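Local coordinates for ABC transporter ATP-binding protein (PDB 2PJZ) that probably binds and hydrolyses ATP as the nucleotide-binding subunit of an ABC transporter, perhaps one that imports cobalt, at residues L214-V219 with M246-L251. Sequence-based numbering, arbitrary orientation.
Sequences LESSIV and MKFGAL
The ring of Phe248 meets Ile218 at its edge, where CD1 of the isoleucine lies near the ring plane, 4.4 Å from Phe248 CD1, while Ser216 OG approaches obliquely and sits closer to Phe248 CB, at 3.4 Å. With CG anti to the backbone N (chi1 -179°), the ring packs against Leu185 and Leu188, which lie outside the sheet. The setting is the edge of a small antiparallel sheet, near the C-terminus, in which the short strand 246-247 flanks strand 216-220; on its other side strand 216-220 pairs with strand 235-241.

Two backbone bonds join the edge strand to its neighbour. Phe248 N donates to Ser216 O and Ile218 N to Met246 O, each over 2.9 Å. Between them Ser217 and Lys247 form a non-hydrogen-bonded antiparallel pair whose side chains diverge. Ser217 OG bonds to Gly242 O, and Lys247 NZ makes a salt bridge with Asp243, so both polar ends are tied to the connection between strands 235-241 and 246-247.

From Lys247 onward the chain makes a tight turn, held by bonds from Ala250 N to Lys247 O and from Leu251 N to Phe248 O. This turn sets Leu251 against Ile218, their side chains crossing at about a right angle with Leu251 CD1 3.8 Å from Ile218 CG2. Next to the strand pair, where Leu214 O and Gly249 N are 4.3 Å apart, too far to bond directly, a water bridges them: it donates to Leu214 O (2.7 Å) and to Ser216 O, and accepts from Gly249 N at 2.9 Å.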
ATOM      1  N   LEU A 214      12.778   6.171 -10.597  1.00 21.62           N
ATOM      2  CA  LEU A 214      13.615   5.004 -10.894  1.00 23.60           C
ATOM      3  C   LEU A 214      14.912   5.349 -11.616  1.00 25.21           C
ATOM      4  O   LEU A 214      15.870   4.551 -11.593  1.00 25.65           O
ATOM      5  CB  LEU A 214      12.847   3.978 -11.716  1.00 23.63           C
ATOM      6  CG  LEU A 214      11.835   3.066 -11.028  1.00 23.73           C
ATOM      7  CD1 LEU A 214      10.960   2.436 -12.050  1.00 25.80           C
ATOM      8  CD2 LEU A 214      12.529   1.995 -10.200  1.00 27.14           C
ATOM      9  N   GLU A 215      14.937   6.524 -12.247  1.00 25.54           N
ATOM     10  CA  GLU A 215      16.107   7.003 -12.986  1.00 27.06           C
ATOM     11  C   GLU A 215      16.685   8.246 -12.338  1.00 26.22           C
ATOM     12  O   GLU A 215      17.505   8.947 -12.934  1.00 27.97           O
ATOM     13  CB  GLU A 215      15.761   7.241 -14.480  1.00 27.09           C
ATOM     14  CG  GLU A 215      15.395   5.951 -15.242  1.00 29.91           C
ATOM     15  CD  GLU A 215      16.484   4.863 -15.179  1.00 34.25           C
ATOM     16  OE1 GLU A 215      17.695   5.194 -15.014  1.00 35.69           O
ATOM     17  OE2 GLU A 215      16.133   3.665 -15.301  1.00 33.74           O
ATOM     18  N   SER A 216      16.283   8.514 -11.098  1.00 24.25           N
ATOM     19  CA  SER A 216      16.737   9.697 -10.384  1.00 23.13           C
ATOM     20  C   SER A 216      17.945   9.421  -9.495  1.00 23.52           C
ATOM     21  O   SER A 216      18.317   8.261  -9.269  1.00 22.97           O
ATOM     22  CB  SER A 216      15.624  10.204  -9.467  1.00 23.68           C
ATOM     23  OG  SER A 216      15.307   9.169  -8.544  1.00 22.59           O
ATOM     24  N   SER A 217      18.499  10.494  -8.942  1.00 24.24           N
ATOM     25  CA  SER A 217      19.550  10.388  -7.938  1.00 26.04           C
ATOM     26  C   SER A 217      19.061  11.055  -6.676  1.00 26.70           C
ATOM     27  O   SER A 217      18.223  11.935  -6.726  1.00 26.32           O
ATOM     28  CB  SER A 217      20.843  11.074  -8.412  1.00 26.28           C
ATOM     29  OG  SER A 217      21.360  10.426  -9.560  1.00 27.54           O
ATOM     30  N   ILE A 218      19.589  10.643  -5.534  1.00 27.66           N
ATOM     31  CA  ILE A 218      19.171  11.256  -4.287  1.00 29.20           C
ATOM     32  C   ILE A 218      20.348  11.948  -3.605  1.00 29.94           C
ATOM     33  O   ILE A 218      21.415  11.343  -3.449  1.00 30.90           O
ATOM     34  CB  ILE A 218      18.448  10.218  -3.384  1.00 29.90           C
ATOM     35  CG1 ILE A 218      17.687  10.907  -2.259  1.00 30.90           C
ATOM     36  CG2 ILE A 218      19.409   9.130  -2.887  1.00 31.28           C
ATOM     37  CD1 ILE A 218      16.471  10.134  -1.798  1.00 34.25           C
ATOM     38  N   VAL A 219      20.171  13.215  -3.238  1.00 30.54           N
ATOM     39  CA  VAL A 219      21.254  14.001  -2.633  1.00 31.45           C
ATOM     40  C   VAL A 219      20.818  14.828  -1.433  1.00 32.39           C
ATOM     41  O   VAL A 219      19.680  15.277  -1.359  1.00 32.05           O
ATOM     42  CB  VAL A 219      21.938  14.943  -3.678  1.00 31.60           C
ATOM     43  CG1 VAL A 219      22.374  14.159  -4.903  1.00 31.05           C
ATOM     44  CG2 VAL A 219      21.024  16.092  -4.075  1.00 31.53           C
ATOM     45  N   MET A 246      23.968   9.520  -5.864  1.00 34.39           N
ATOM     46  CA  MET A 246      23.752   8.080  -5.974  1.00 32.50           C
ATOM     47  C   MET A 246      22.364   7.785  -6.539  1.00 30.95           C
ATOM     48  O   MET A 246      21.416   8.488  -6.244  1.00 29.42           O
ATOM     49  CB  MET A 246      23.941   7.358  -4.630  1.00 32.95           C
ATOM     50  CG  MET A 246      24.027   5.841  -4.796  1.00 33.01           C
ATOM     51  SD  MET A 246      23.813   4.832  -3.307  1.00 31.87           S
ATOM     52  CE  MET A 246      22.666   3.707  -4.053  1.00 32.91           C
ATOM     53  N   LYS A 247      22.287   6.733  -7.346  1.00 29.86           N
ATOM     54  CA  LYS A 247      21.070   6.331  -8.021  1.00 28.99           C
ATOM     55  C   LYS A 247      20.030   5.823  -7.019  1.00 27.50           C
ATOM     56  O   LYS A 247      20.313   4.960  -6.188  1.00 26.19           O
ATOM     57  CB  LYS A 247      21.374   5.224  -9.041  1.00 29.81           C
ATOM     58  CG  LYS A 247      22.345   5.627 -10.161  1.00 33.27           C
ATOM     59  CD  LYS A 247      21.688   6.618 -11.117  1.00 38.40           C
ATOM     60  CE  LYS A 247      22.666   7.058 -12.207  1.00 41.66           C
ATOM     61  NZ  LYS A 247      22.107   8.182 -13.015  1.00 42.99           N
ATOM     62  N   PHE A 248      18.818   6.365  -7.109  1.00 25.79           N
ATOM     63  CA  PHE A 248      17.738   5.897  -6.254  1.00 24.13           C
ATOM     64  C   PHE A 248      17.523   4.416  -6.486  1.00 23.87           C
ATOM     65  O   PHE A 248      17.269   3.661  -5.535  1.00 23.54           O
ATOM     66  CB  PHE A 248      16.444   6.671  -6.542  1.00 23.76           C
ATOM     67  CG  PHE A 248      15.313   6.237  -5.671  1.00 22.28           C
ATOM     68  CD1 PHE A 248      15.090   6.862  -4.457  1.00 23.39           C
ATOM     69  CD2 PHE A 248      14.522   5.172  -6.042  1.00 21.28           C
ATOM     70  CE1 PHE A 248      14.062   6.435  -3.623  1.00 22.66           C
ATOM     71  CE2 PHE A 248      13.494   4.742  -5.218  1.00 21.51           C
ATOM     72  CZ  PHE A 248      13.276   5.392  -4.014  1.00 21.29           C
ATOM     73  N   GLY A 249      17.647   4.000  -7.750  1.00 22.31           N
ATOM     74  CA  GLY A 249      17.561   2.593  -8.135  1.00 23.30           C
ATOM     75  C   GLY A 249      18.540   1.641  -7.464  1.00 23.67           C
ATOM     76  O   GLY A 249      18.347   0.427  -7.489  1.00 24.37           O
ATOM     77  N   ALA A 250      19.612   2.171  -6.890  1.00 22.75           N
ATOM     78  CA  ALA A 250      20.595   1.306  -6.270  1.00 22.77           C
ATOM     79  C   ALA A 250      20.486   1.359  -4.750  1.00 22.64           C
ATOM     80  O   ALA A 250      21.235   0.674  -4.043  1.00 22.00           O
ATOM     81  CB  ALA A 250      22.019   1.674  -6.746  1.00 23.81           C
ATOM     82  N   LEU A 251      19.506   2.125  -4.251  1.00 21.71           N
ATOM     83  CA  LEU A 251      19.397   2.420  -2.824  1.00 22.61           C
ATOM     84  C   LEU A 251      19.313   1.175  -1.943  1.00 21.72           C
ATOM     85  O   LEU A 251      19.916   1.119  -0.872  1.00 21.91           O
ATOM     86  CB  LEU A 251      18.220   3.368  -2.542  1.00 23.01           C
ATOM     87  CG  LEU A 251      18.571   4.438  -1.516  1.00 26.73           C
ATOM     88  CD1 LEU A 251      19.532   5.411  -2.159  1.00 29.90           C
ATOM     89  CD2 LEU A 251      17.322   5.148  -1.028  1.00 28.86           C
TER
HETATM   90  O   HOH W   1      17.953   5.499 -10.169  1.00 27.84           O